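Local coordinates for peptidase M16 domain protein (Alicyclobacillus acidocaldarius subsp. acidocaldarius DSM 446, PDB 4XEA) that probably cleaves peptide bonds as a metallopeptidase of the M16 (insulinase) family, at residues Ala36-Gly40 with Thr187-Pro191; Tyr39-Arg44 with Asp57-Leu63; Ala45-Asp49 with Leu183-Phe188; Thr91-Thr95 with Thr376-Arg380; Ile133-His138 with Ala167-Val173. All blocks are in the same frame, centred on the assembly; numbering follows the deposited sequence.

Contact 1: residues Ala36-Gly40 with Thr187-Pro191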
# COMPACT_ATOMS: atom_id res chain seq x y z
N ALA A 36 20.10 -5.37 8.28
CA ALA A 36 19.70 -6.71 7.85
C ALA A 36 20.81 -7.69 7.87
O ALA A 36 21.98 -7.30 7.71
CB ALA A 36 19.08 -6.67 6.46
N THR A 37 20.44 -8.96 8.03
CA THR A 37 21.41 -10.06 8.05
C THR A 37 21.18 -11.01 6.89
O THR A 37 20.04 -11.29 6.52
CB THR A 37 21.38 -10.85 9.38
OG1 THR A 37 22.26 -11.97 9.31
CG2 THR A 37 19.97 -11.31 9.66
N ARG A 38 22.28 -11.48 6.30
CA ARG A 38 22.26 -12.55 5.28
C ARG A 38 22.00 -13.93 5.93
O ARG A 38 22.89 -14.81 5.98
CB ARG A 38 23.58 -12.56 4.52
CG ARG A 38 23.59 -13.37 3.26
CD ARG A 38 24.95 -13.37 2.57
NE ARG A 38 25.45 -12.06 2.08
CZ ARG A 38 26.31 -11.26 2.72
NH1 ARG A 38 26.74 -11.53 3.95
NH2 ARG A 38 26.71 -10.13 2.13
N TYR A 39 20.77 -14.08 6.36
CA TYR A 39 20.27 -15.26 7.06
C TYR A 39 18.76 -15.23 6.97
O TYR A 39 18.11 -14.24 7.37
CB TYR A 39 20.69 -15.23 8.51
CG TYR A 39 20.19 -16.40 9.34
CD1 TYR A 39 20.36 -17.71 8.90
CD2 TYR A 39 19.58 -16.21 10.56
CE1 TYR A 39 19.93 -18.79 9.64
CE2 TYR A 39 19.14 -17.29 11.33
CZ TYR A 39 19.35 -18.57 10.88
OH TYR A 39 18.95 -19.64 11.63
N GLY A 40 18.15 -16.29 6.45
CA GLY A 40 16.69 -16.35 6.42
C GLY A 40 16.17 -17.74 6.59
O GLY A 40 16.91 -18.62 7.01
N THR A 187 26.27 -17.12 14.88
CA THR A 187 26.84 -17.39 13.57
C THR A 187 26.45 -16.31 12.55
O THR A 187 27.31 -15.87 11.77
CB THR A 187 26.39 -18.75 13.04
OG1 THR A 187 26.80 -19.77 13.96
CG2 THR A 187 26.96 -19.05 11.63
N PHE A 188 25.18 -15.89 12.56
CA PHE A 188 24.63 -15.10 11.46
C PHE A 188 24.46 -13.64 11.76
O PHE A 188 24.29 -12.86 10.85
CB PHE A 188 23.30 -15.69 10.99
CG PHE A 188 23.45 -17.00 10.26
CD1 PHE A 188 23.15 -18.19 10.89
CD2 PHE A 188 23.90 -17.04 8.94
CE1 PHE A 188 23.30 -19.42 10.24
CE2 PHE A 188 24.01 -18.25 8.26
CZ PHE A 188 23.71 -19.45 8.90
N TYR A 189 24.49 -13.27 13.04
CA TYR A 189 24.29 -11.87 13.41
C TYR A 189 25.58 -11.14 13.69
O TYR A 189 25.57 -10.07 14.25
CB TYR A 189 23.34 -11.78 14.60
CG TYR A 189 21.89 -11.81 14.18
CD1 TYR A 189 21.29 -13.00 13.76
CD2 TYR A 189 21.11 -10.64 14.21
CE1 TYR A 189 19.95 -13.04 13.36
CE2 TYR A 189 19.78 -10.67 13.83
CZ TYR A 189 19.21 -11.88 13.38
OH TYR A 189 17.88 -11.94 13.03
N HIS A 190 26.70 -11.73 13.26
CA HIS A 190 27.96 -11.04 13.31
C HIS A 190 27.94 -9.88 12.31
O HIS A 190 27.38 -10.02 11.24
CB HIS A 190 29.13 -11.99 12.99
CG HIS A 190 30.46 -11.39 13.29
ND1 HIS A 190 31.11 -10.55 12.41
CD2 HIS A 190 31.25 -11.48 14.39
CE1 HIS A 190 32.26 -10.16 12.95
NE2 HIS A 190 32.37 -10.71 14.15
N PRO A 191 28.58 -8.76 12.64
CA PRO A 191 28.48 -7.61 11.73
C PRO A 191 29.01 -7.84 10.31
O PRO A 191 28.54 -7.17 9.37
CB PRO A 191 29.28 -6.51 12.45
CG PRO A 191 29.93 -7.18 13.66
CD PRO A 191 29.11 -8.37 13.97
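Thr37 and Tyr39, where the chain leaves strand 31-37, face the C-terminal end of helix 178-188, with the CA atoms of Thr37 and Tyr189 6.3 Å apart and those of Tyr39 and Phe188 6.2 Å apart. An inverse gamma turn centred on Arg38 lies between the two residues, and both of their side chains set out toward the helix end. Thr37 OG1, placed anti to its own nitrogen (chi1 175°), donates a 2.7 Å hydrogen bond to Phe188 O. It reaches that oxygen from above the carbonyl plane, and Asn193 ND2 supplies the same oxygen with a second donor, so that this carbonyl at the helix end is held by two side chains. The other branch of Thr37 takes a different target: CG2 sits over one face of the Tyr189 ring, 4.2 Å from its centroid, in a CH-pi contact. Next to this pair, the rings of Tyr39 and Phe188 form an offset stack. Their planes are only 9° apart and their centroids 3.9 Å apart, although the two side chains run at nearly a right angle to each other. Tyr39 CD1 lies over the centre of the Phe188 ring, whose opposite face meets Thr187 CG2. The Tyr189 hydroxyl is hydrogen-bonded to Tyr97 OH. Strand 31-37 is paired here with strand 95-101 through Thr37 and Thr95, helix 59-66 packs on the Tyr39 and Tyr189 side chains, and helix 367-379 touches Ala36 and Arg38.

Contact 2: residues Tyr39-Arg44 with Asp57-Leu63. With NI (nickel (II) ion), chain C.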
# COMPACT_ATOMS: atom_id res chain seq x y z
N TYR A 39 20.77 -14.08 6.36
CA TYR A 39 20.27 -15.26 7.06
C TYR A 39 18.76 -15.23 6.97
O TYR A 39 18.11 -14.24 7.37
CB TYR A 39 20.69 -15.23 8.51
CG TYR A 39 20.19 -16.40 9.34
CD1 TYR A 39 20.36 -17.71 8.90
CD2 TYR A 39 19.58 -16.21 10.56
CE1 TYR A 39 19.93 -18.79 9.64
CE2 TYR A 39 19.14 -17.29 11.33
CZ TYR A 39 19.35 -18.57 10.88
OH TYR A 39 18.95 -19.64 11.63
N GLY A 40 18.15 -16.29 6.45
CA GLY A 40 16.69 -16.35 6.42
C GLY A 40 16.17 -17.74 6.59
O GLY A 40 16.91 -18.62 7.01
N SER A 41 14.90 -17.94 6.21
CA SER A 41 14.21 -19.21 6.47
C SER A 41 14.84 -20.40 5.78
O SER A 41 14.71 -21.53 6.28
CB SER A 41 12.71 -19.13 6.10
OG SER A 41 12.49 -18.93 4.70
N VAL A 42 15.51 -20.18 4.64
CA VAL A 42 16.04 -21.30 3.89
C VAL A 42 17.42 -21.77 4.33
O VAL A 42 17.88 -22.80 3.86
CB VAL A 42 15.99 -21.11 2.36
CG1 VAL A 42 14.52 -20.86 1.89
CG2 VAL A 42 16.99 -20.05 1.87
N ASP A 43 18.04 -21.05 5.27
CA ASP A 43 19.36 -21.42 5.79
C ASP A 43 19.22 -22.49 6.87
O ASP A 43 19.55 -22.27 8.03
CB ASP A 43 20.08 -20.18 6.31
CG ASP A 43 20.51 -19.27 5.21
OD1 ASP A 43 21.35 -19.74 4.39
OD2 ASP A 43 20.01 -18.10 5.15
N ARG A 44 18.68 -23.64 6.46
CA ARG A 44 18.45 -24.76 7.37
C ARG A 44 19.77 -25.43 7.80
O ARG A 44 19.90 -25.87 8.93
CB ARG A 44 17.57 -25.80 6.67
CG ARG A 44 17.27 -27.04 7.46
CD ARG A 44 16.59 -28.11 6.59
NE ARG A 44 15.22 -27.76 6.28
CZ ARG A 44 14.50 -28.30 5.30
NH1 ARG A 44 15.04 -29.19 4.45
NH2 ARG A 44 13.23 -27.92 5.13
N ASP A 57 13.40 -26.18 11.07
CA ASP A 57 12.91 -25.02 10.37
C ASP A 57 12.30 -24.02 11.34
O ASP A 57 11.70 -24.39 12.34
CB ASP A 57 11.91 -25.45 9.29
CG ASP A 57 12.61 -26.07 8.08
OD1 ASP A 57 13.71 -25.59 7.70
OD2 ASP A 57 12.09 -27.05 7.54
N GLY A 58 12.48 -22.73 11.04
CA GLY A 58 11.83 -21.69 11.82
C GLY A 58 12.76 -20.75 12.55
O GLY A 58 12.28 -19.81 13.17
N ILE A 59 14.08 -20.96 12.49
CA ILE A 59 14.96 -20.25 13.40
C ILE A 59 15.15 -18.80 13.07
O ILE A 59 15.08 -17.99 14.00
CB ILE A 59 16.33 -20.97 13.65
CG1 ILE A 59 16.05 -22.27 14.42
CG2 ILE A 59 17.25 -20.07 14.53
CD1 ILE A 59 17.30 -23.08 14.79
N ALA A 60 15.36 -18.46 11.80
CA ALA A 60 15.47 -17.06 11.40
C ALA A 60 14.31 -16.23 11.97
O ALA A 60 14.50 -15.16 12.55
CB ALA A 60 15.57 -16.90 9.87
N HIS A 61 13.11 -16.79 11.84
CA HIS A 61 11.87 -16.09 12.22
C HIS A 61 11.66 -16.06 13.74
O HIS A 61 11.15 -15.08 14.29
CB HIS A 61 10.72 -16.76 11.50
CG HIS A 61 9.38 -16.37 12.01
ND1 HIS A 61 8.70 -17.14 12.92
CD2 HIS A 61 8.62 -15.28 11.77
CE1 HIS A 61 7.55 -16.56 13.21
NE2 HIS A 61 7.47 -15.44 12.51
N PHE A 62 12.05 -17.14 14.42
CA PHE A 62 12.06 -17.17 15.90
C PHE A 62 12.98 -16.06 16.45
O PHE A 62 12.60 -15.29 17.36
CB PHE A 62 12.54 -18.56 16.34
CG PHE A 62 12.08 -18.97 17.72
CD1 PHE A 62 12.47 -18.26 18.84
CD2 PHE A 62 11.31 -20.11 17.90
CE1 PHE A 62 12.05 -18.66 20.11
CE2 PHE A 62 10.90 -20.51 19.16
CZ PHE A 62 11.27 -19.79 20.26
N LEU A 63 14.18 -15.94 15.90
CA LEU A 63 15.12 -14.88 16.32
C LEU A 63 14.50 -13.49 16.06
O LEU A 63 14.63 -12.59 16.90
CB LEU A 63 16.46 -15.00 15.60
CG LEU A 63 17.34 -16.21 15.97
CD1 LEU A 63 18.57 -16.20 15.09
CD2 LEU A 63 17.73 -16.15 17.51
NI NI C . 6.09 -13.81 13.11
O HOH W 1 16.15 -20.17 9.44
O HOH W 2 13.19 -21.50 8.74
O HOH W 3 15.39 -23.57 8.08
O HOH W 4 4.73 -11.81 13.40
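Tyr39 and Ala60 form the dense end of this contact. The methyl CB of Ala60 lies over the Tyr39 ring, 4.2 Å from its centroid, while Ile59 CG2 and Leu63 CD1 approach the ring at its edge, close to its plane. The same methyl also presses on the backbone, with Ala60 CB 3.4 Å from Gly40 C. Beyond Gly40 the packing gives way to water. One molecule donates to Gly40 O and accepts from Ala60 N; two more donate to Ser41 O; one of them accepts from Gly58 N and the other donates to Asp57 OD1. At the far, partly exposed end, Arg44 bends at chi3 (-72°) and grips Asp57 side-on. Arg44 NE bonds Asp57 OD1 at 3.0 Å, almost straight at 170°, and Arg44 NH2 meets the syn lone pair of Asp57 OD2 at 2.8 Å. The planes of the two groups are 47° apart. Gly58 occupies the N-cap position of helix 59-66, and from its first turns His61, which takes no part in the packing, binds the nickel ion through NE2 at 2.2 Å. Glu136 and His65 complete the site; both histidines lie in HxxEH, the inverse of zinc-binding HExxH and the hallmark of M16 metallopeptidases.

Contact 3: residues Ala45-Asp49 with Leu183-Phe188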
# COMPACT_ATOMS: atom_id res chain seq x y z
N ALA A 45 20.72 -25.55 6.88
CA ALA A 45 21.95 -26.26 7.17
C ALA A 45 23.15 -25.41 6.79
O ALA A 45 23.11 -24.62 5.82
CB ALA A 45 22.00 -27.62 6.42
N PHE A 46 24.23 -25.60 7.54
CA PHE A 46 25.41 -24.80 7.37
C PHE A 46 26.56 -25.43 8.16
O PHE A 46 26.35 -26.25 9.05
CB PHE A 46 25.20 -23.35 7.81
CG PHE A 46 24.72 -23.20 9.23
CD1 PHE A 46 23.37 -23.27 9.53
CD2 PHE A 46 25.64 -23.02 10.28
CE1 PHE A 46 22.93 -23.16 10.85
CE2 PHE A 46 25.22 -22.87 11.58
CZ PHE A 46 23.85 -22.95 11.88
N ARG A 47 27.77 -25.03 7.78
CA ARG A 47 28.98 -25.40 8.50
C ARG A 47 29.62 -24.13 9.01
O ARG A 47 29.70 -23.12 8.29
CB ARG A 47 29.97 -26.09 7.57
CG ARG A 47 31.28 -26.53 8.27
CD ARG A 47 32.43 -26.59 7.22
NE ARG A 47 33.66 -27.15 7.77
CZ ARG A 47 33.84 -28.45 7.99
NH1 ARG A 47 32.88 -29.33 7.70
NH2 ARG A 47 35.00 -28.86 8.49
N THR A 48 30.06 -24.17 10.27
CA THR A 48 30.74 -23.03 10.87
C THR A 48 31.60 -23.58 12.02
O THR A 48 31.29 -24.63 12.59
CB THR A 48 29.76 -21.97 11.39
OG1 THR A 48 30.46 -20.75 11.64
CG2 THR A 48 29.07 -22.41 12.68
N ASP A 49 32.74 -22.92 12.23
CA ASP A 49 33.71 -23.32 13.24
C ASP A 49 33.95 -24.81 13.19
O ASP A 49 34.05 -25.48 14.20
CB ASP A 49 33.29 -22.86 14.64
CG ASP A 49 34.42 -23.02 15.68
OD1 ASP A 49 35.52 -22.44 15.49
OD2 ASP A 49 34.24 -23.76 16.67
N LEU A 183 23.26 -20.46 18.79
CA LEU A 183 24.25 -20.81 17.77
C LEU A 183 23.97 -20.01 16.50
O LEU A 183 24.87 -19.37 15.95
CB LEU A 183 24.20 -22.29 17.46
CG LEU A 183 24.95 -22.65 16.17
CD1 LEU A 183 26.47 -22.58 16.42
CD2 LEU A 183 24.53 -24.01 15.71
N CYS A 184 22.72 -20.04 16.04
CA CYS A 184 22.37 -19.33 14.82
C CYS A 184 22.55 -17.85 14.98
O CYS A 184 23.04 -17.21 14.07
CB CYS A 184 20.96 -19.68 14.34
SG CYS A 184 20.87 -21.38 13.89
N TYR A 185 22.22 -17.29 16.15
CA TYR A 185 22.40 -15.87 16.37
C TYR A 185 23.90 -15.52 16.34
O TYR A 185 24.29 -14.54 15.71
CB TYR A 185 21.77 -15.40 17.70
CG TYR A 185 22.03 -13.94 17.99
CD1 TYR A 185 23.02 -13.54 18.90
CD2 TYR A 185 21.28 -12.95 17.37
CE1 TYR A 185 23.25 -12.21 19.15
CE2 TYR A 185 21.52 -11.64 17.60
CZ TYR A 185 22.48 -11.26 18.48
OH TYR A 185 22.68 -9.94 18.70
N ASP A 186 24.72 -16.31 17.03
CA ASP A 186 26.15 -16.03 17.07
C ASP A 186 26.76 -16.18 15.68
O ASP A 186 27.63 -15.40 15.30
CB ASP A 186 26.91 -16.90 18.12
CG ASP A 186 26.70 -16.43 19.56
OD1 ASP A 186 26.21 -15.29 19.85
OD2 ASP A 186 27.07 -17.24 20.45
N THR A 187 26.27 -17.12 14.88
CA THR A 187 26.84 -17.39 13.57
C THR A 187 26.45 -16.31 12.55
O THR A 187 27.31 -15.87 11.77
CB THR A 187 26.39 -18.75 13.04
OG1 THR A 187 26.80 -19.77 13.96
CG2 THR A 187 26.96 -19.05 11.63
N PHE A 188 25.18 -15.89 12.56
CA PHE A 188 24.63 -15.10 11.46
C PHE A 188 24.46 -13.64 11.76
O PHE A 188 24.29 -12.86 10.85
CB PHE A 188 23.30 -15.69 10.99
CG PHE A 188 23.45 -17.00 10.26
CD1 PHE A 188 23.15 -18.19 10.89
CD2 PHE A 188 23.90 -17.04 8.94
CE1 PHE A 188 23.30 -19.42 10.24
CE2 PHE A 188 24.01 -18.25 8.26
CZ PHE A 188 23.71 -19.45 8.90
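Phe46 and Phe188 meet in a T-shaped (edge-to-face) pair, the centre of a packing between a three-stranded antiparallel sheet and helix 178-188. The sheet's middle strand, 45-48, passes the helix at 10.5 Å between the axes of the short segments, with an angle of 64° between their directions. Phe46 holds CG between its backbone nitrogen and carbonyl carbon (chi1 56°), a torsion that brings the ring to the helix. The edge of Phe188 is directed at the face of that ring. Phe188 CE1 stands over the middle of the Phe46 ring, the centroids are 5.0 Å apart and the planes stand at 80°. Farther out, the tip of Phe46 enters a row of helix side chains: its CZ lies 3.9 Å from Cys184 SG, a sulfur-aromatic contact of oblique approach, and 4.0 Å from Leu183 CD2. Phe46 CE2 reaches Thr187 CG2 at 4.2 Å.

Two residues along the strand, Thr48 meets Thr187 tip to tip through methyl and hydroxyl. The polar ends turn elsewhere, Thr48 OG1 to Ala225 O and Thr187 OG1 back into its own helix. There Leu183 O accepts twice, from Thr187 N and from Thr187 OG1, the hydroxyl oxygen lying 2.8 Å from Leu183 O and above the carbonyl plane.

Contact 4: residues Thr91-Thr95 with Thr376-Arg380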
# COMPACT_ATOMS: atom_id res chain seq x y z
N THR A 91 12.46 -13.15 5.63
CA THR A 91 12.13 -13.73 4.32
C THR A 91 13.04 -14.93 4.05
O THR A 91 13.68 -15.47 4.97
CB THR A 91 12.06 -12.70 3.15
OG1 THR A 91 11.53 -13.38 1.99
CG2 THR A 91 13.43 -12.11 2.79
N PHE A 92 13.06 -15.40 2.81
CA PHE A 92 13.75 -16.66 2.50
C PHE A 92 15.22 -16.60 2.84
O PHE A 92 15.79 -17.60 3.32
CB PHE A 92 13.57 -17.00 1.01
CG PHE A 92 12.15 -17.19 0.63
CD1 PHE A 92 11.38 -18.18 1.26
CD2 PHE A 92 11.55 -16.40 -0.32
CE1 PHE A 92 10.05 -18.37 0.94
CE2 PHE A 92 10.21 -16.63 -0.67
CZ PHE A 92 9.47 -17.60 -0.02
N ASP A 93 15.85 -15.48 2.52
CA ASP A 93 17.30 -15.39 2.57
C ASP A 93 17.85 -14.19 3.33
O ASP A 93 19.08 -13.94 3.31
CB ASP A 93 17.90 -15.44 1.14
CG ASP A 93 17.40 -14.31 0.23
OD1 ASP A 93 16.61 -13.45 0.67
OD2 ASP A 93 17.76 -14.32 -0.97
N HIS A 94 16.98 -13.42 3.97
CA HIS A 94 17.45 -12.39 4.90
C HIS A 94 16.39 -12.09 5.95
O HIS A 94 15.20 -12.46 5.81
CB HIS A 94 17.93 -11.12 4.16
CG HIS A 94 16.83 -10.30 3.53
ND1 HIS A 94 16.40 -10.49 2.23
CD2 HIS A 94 16.08 -9.29 4.03
CE1 HIS A 94 15.43 -9.63 1.96
NE2 HIS A 94 15.24 -8.87 3.03
N THR A 95 16.85 -11.50 7.06
CA THR A 95 16.02 -10.95 8.11
C THR A 95 16.39 -9.48 8.24
O THR A 95 17.59 -9.12 8.26
CB THR A 95 16.26 -11.65 9.48
OG1 THR A 95 16.27 -13.08 9.33
CG2 THR A 95 15.18 -11.27 10.49
N THR A 376 18.83 -5.58 -0.21
CA THR A 376 18.50 -6.85 -0.84
C THR A 376 19.52 -7.28 -1.88
O THR A 376 19.98 -8.42 -1.85
CB THR A 376 17.03 -6.84 -1.40
OG1 THR A 376 16.14 -6.77 -0.28
CG2 THR A 376 16.75 -8.14 -2.10
N TYR A 377 19.86 -6.40 -2.81
CA TYR A 377 20.85 -6.74 -3.83
C TYR A 377 22.26 -6.93 -3.24
O TYR A 377 23.01 -7.80 -3.67
CB TYR A 377 20.85 -5.71 -4.96
CG TYR A 377 19.61 -5.80 -5.86
CD1 TYR A 377 19.24 -7.04 -6.40
CD2 TYR A 377 18.83 -4.69 -6.19
CE1 TYR A 377 18.16 -7.19 -7.21
CE2 TYR A 377 17.71 -4.83 -7.07
CZ TYR A 377 17.40 -6.10 -7.54
OH TYR A 377 16.32 -6.37 -8.37
N PHE A 378 22.62 -6.09 -2.27
CA PHE A 378 23.92 -6.28 -1.58
C PHE A 378 24.05 -7.66 -0.95
O PHE A 378 25.00 -8.41 -1.22
CB PHE A 378 24.17 -5.18 -0.53
CG PHE A 378 25.40 -5.44 0.28
CD1 PHE A 378 26.64 -5.08 -0.21
CD2 PHE A 378 25.30 -6.12 1.48
CE1 PHE A 378 27.80 -5.38 0.53
CE2 PHE A 378 26.44 -6.46 2.21
CZ PHE A 378 27.68 -6.11 1.74
N LEU A 379 23.06 -8.06 -0.17
CA LEU A 379 23.12 -9.31 0.54
C LEU A 379 23.08 -10.56 -0.40
O LEU A 379 23.68 -11.59 -0.09
CB LEU A 379 22.03 -9.41 1.60
CG LEU A 379 22.14 -8.46 2.82
CD1 LEU A 379 20.94 -8.66 3.76
CD2 LEU A 379 23.47 -8.67 3.59
N ARG A 380 22.44 -10.40 -1.55
CA ARG A 380 22.39 -11.43 -2.58
C ARG A 380 23.63 -11.46 -3.49
O ARG A 380 23.64 -12.18 -4.51
CB ARG A 380 21.12 -11.22 -3.41
CG ARG A 380 19.91 -11.81 -2.66
CD ARG A 380 18.57 -11.37 -3.30
NE ARG A 380 17.48 -11.79 -2.42
CZ ARG A 380 16.21 -11.39 -2.47
NH1 ARG A 380 15.76 -10.59 -3.44
NH2 ARG A 380 15.36 -11.84 -1.55
O HOH W 5 12.27 -12.17 -0.60
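Asp93 and Arg380 form a two-pronged salt bridge that ties the loop of the beta hairpin formed by strands 84-90 and 95-101, in the first alpha/beta half of the chain, to the end of helix 367-379, which belongs by sequence to the second half. On that helix Thr376 comes first. Its OG1, bonded to Arg372 O, stands 3.7 Å from His94 CE1, and its methyl CG2 lies over one face of the Arg380 guanidinium. A turn later Leu379 points to the loop and sets CD1 against His94 CB at 3.9 Å, giving the contact its apolar part.

Arg380, the first residue past the helix, stretches out from CG to NE and meets Asp93 side-on with two nitrogens. Arg380 NH2 takes the syn lone pair of Asp93 OD1 at 3.0 Å and nearly in line (169°). Arg380 NE reaches Asp93 OD2 at 2.9 Å, on the syn side but out of the carboxylate plane, since the two flat groups are turned 40° apart. Asp93 carries its carboxyl group between N and carbonyl carbon (chi1 59°), which turns it to the arginine; OD2 has a further partner in Ser310 OG, and OD1 takes a weak bond from His94 ND1. The NE2 end of His94 is bonded to Tyr89 OH. Arg380 NH2 comes within 4.1 Å of His94 ND1, so arginine and carboxylate would act on the ring in opposite senses. A water completes the join, accepting from Arg380 NH2 at 3.2 Å and lying 3.0 Å from Thr91 OG1.

Contact 5: residues Ile133-His138 with Ala167-Val173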
# COMPACT_ATOMS: atom_id res chain seq x y z
N ILE A 133 4.21 -18.70 18.28
CA ILE A 133 4.52 -18.97 16.88
C ILE A 133 3.68 -20.14 16.35
O ILE A 133 3.20 -20.06 15.22
CB ILE A 133 6.02 -19.21 16.66
CG1 ILE A 133 6.81 -17.95 17.04
CG2 ILE A 133 6.30 -19.54 15.21
CD1 ILE A 133 8.29 -18.18 17.15
N ALA A 134 3.44 -21.16 17.17
CA ALA A 134 2.59 -22.28 16.73
C ALA A 134 1.21 -21.79 16.33
O ALA A 134 0.64 -22.24 15.34
CB ALA A 134 2.48 -23.33 17.81
N GLN A 135 0.68 -20.85 17.10
CA GLN A 135 -0.64 -20.28 16.85
C GLN A 135 -0.67 -19.50 15.54
O GLN A 135 -1.60 -19.65 14.74
CB GLN A 135 -1.05 -19.35 18.00
CG GLN A 135 -1.59 -20.10 19.19
CD GLN A 135 -2.97 -20.65 18.93
OE1 GLN A 135 -3.49 -20.56 17.82
NE2 GLN A 135 -3.59 -21.20 19.97
N GLU A 136 0.33 -18.64 15.36
CA GLU A 136 0.53 -17.89 14.12
C GLU A 136 0.59 -18.83 12.91
O GLU A 136 -0.00 -18.54 11.87
CB GLU A 136 1.81 -17.05 14.24
CG GLU A 136 2.18 -16.19 13.02
CD GLU A 136 3.66 -16.28 12.66
OE1 GLU A 136 3.96 -16.56 11.47
OE2 GLU A 136 4.52 -16.06 13.55
N ILE A 137 1.29 -19.96 13.05
CA ILE A 137 1.36 -20.98 12.00
C ILE A 137 -0.02 -21.57 11.68
O ILE A 137 -0.36 -21.72 10.52
CB ILE A 137 2.34 -22.12 12.37
CG1 ILE A 137 3.79 -21.61 12.36
CG2 ILE A 137 2.22 -23.28 11.40
CD1 ILE A 137 4.78 -22.58 12.97
N HIS A 138 -0.81 -21.91 12.70
CA HIS A 138 -2.19 -22.43 12.48
C HIS A 138 -3.09 -21.45 11.73
O HIS A 138 -3.81 -21.84 10.81
CB HIS A 138 -2.87 -22.80 13.81
CG HIS A 138 -2.38 -24.09 14.40
ND1 HIS A 138 -2.59 -25.31 13.80
CD2 HIS A 138 -1.69 -24.34 15.55
CE1 HIS A 138 -2.05 -26.26 14.55
NE2 HIS A 138 -1.50 -25.70 15.61
N ALA A 167 7.81 -19.34 8.97
CA ALA A 167 7.73 -19.63 10.40
C ALA A 167 8.08 -21.08 10.80
O ALA A 167 8.23 -21.38 11.98
CB ALA A 167 6.32 -19.24 10.93
N GLY A 168 8.22 -21.96 9.83
CA GLY A 168 8.47 -23.38 10.08
C GLY A 168 7.16 -24.12 10.22
O GLY A 168 6.13 -23.65 9.75
N THR A 169 7.20 -25.28 10.89
CA THR A 169 5.97 -26.01 11.27
C THR A 169 5.78 -25.99 12.79
O THR A 169 6.66 -25.56 13.53
CB THR A 169 6.00 -27.48 10.77
OG1 THR A 169 7.08 -28.19 11.39
CG2 THR A 169 6.19 -27.56 9.25
N VAL A 170 4.63 -26.46 13.26
CA VAL A 170 4.42 -26.66 14.68
C VAL A 170 5.49 -27.61 15.26
O VAL A 170 6.14 -27.29 16.25
CB VAL A 170 2.97 -27.21 14.95
CG1 VAL A 170 2.75 -27.52 16.44
CG2 VAL A 170 1.93 -26.22 14.43
N GLU A 171 5.70 -28.74 14.60
CA GLU A 171 6.69 -29.76 15.02
C GLU A 171 8.13 -29.21 15.09
O GLU A 171 8.86 -29.40 16.07
CB GLU A 171 6.68 -30.93 14.03
CG GLU A 171 5.27 -31.44 13.62
CD GLU A 171 4.66 -30.69 12.39
OE1 GLU A 171 4.88 -31.14 11.24
OE2 GLU A 171 3.98 -29.65 12.58
N SER A 172 8.54 -28.51 14.05
CA SER A 172 9.91 -28.03 13.99
C SER A 172 10.11 -26.92 15.01
O SER A 172 11.12 -26.88 15.71
CB SER A 172 10.27 -27.59 12.57
OG SER A 172 9.78 -26.30 12.26
N VAL A 173 9.14 -26.02 15.12
CA VAL A 173 9.24 -24.91 16.07
C VAL A 173 9.34 -25.48 17.49
O VAL A 173 10.16 -25.04 18.30
CB VAL A 173 8.06 -23.94 15.92
CG1 VAL A 173 7.90 -23.10 17.18
CG2 VAL A 173 8.27 -23.04 14.71
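The start of helix 170-175, opened by a capping box, packs through Ala167, Val170 and Val173 on helix 123-141, the helix that carries Glu136 of the nickel site, and the apolar core of the contact is Ile137 against Ala167 and Val173. In the box Thr169 is the N-cap: Ser172 N donates to Thr169 OG1 at 3.1 Å, and Thr169 N donates in return to Ser172 OG at 3.1 Å. Ser172 OG is also bonded to Asp57 O, so the start of this helix is tied to the segment leading into helix 59-66.

Ile137 puts its longer branch into the bend made by residues 167-170. Its CG1 lies 3.8 Å from Ala167 CB, and its CD1 comes to 3.6 Å from Thr169 C and 3.9 Å from Val173 CG2. With CG1 anti to the carbonyl carbon (chi1 -69°), that branch runs into the bend while CG2 turns to Val170. Ile133, one turn earlier, packs beside it, with CG2 against Val173 CG2 at 4.0 Å. At the more exposed end the imidazole of His138 crosses Val170 at about a right angle, its NE2 3.7 Å from Val170 CG2.

No hydrogen bond crosses between the two segments; van der Waals packing, mostly of methyl and methylene groups, joins them. Glu136 extends first, with CG anti to its nitrogen, then bends at chi2. Its OE1, the carboxylate oxygen farther from the nickel, rests 3.6 Å from Ala167 CB, an apolar contact that probably helps to orient the carboxylate with OE2 nearer the metal.

Contacts 2 and 5 bring together the ligands of the nickel ion, His61 from one and Glu136 from the other; His65 is the third. Their centres are 12 Å apart, and Asp57 O to Ser172 OG (2.7 Å) joins them directly. Tyr39 belongs to contacts 1 and 2, and Phe188 to contacts 1 and 3, so the aromatic packing runs on from helix 59-66 to the small sheet. Contact 4 joins this network through Arg38 NE and Leu379 O, 2.8 Å apart, and through Val42 N and Phe92 O at 2.9 Å. Contacts 1 and 5 lie about 22 Å apart, centre to centre. The Tyr189 side chain is about 12 Å from the nickel and 8 Å from the sodium ion.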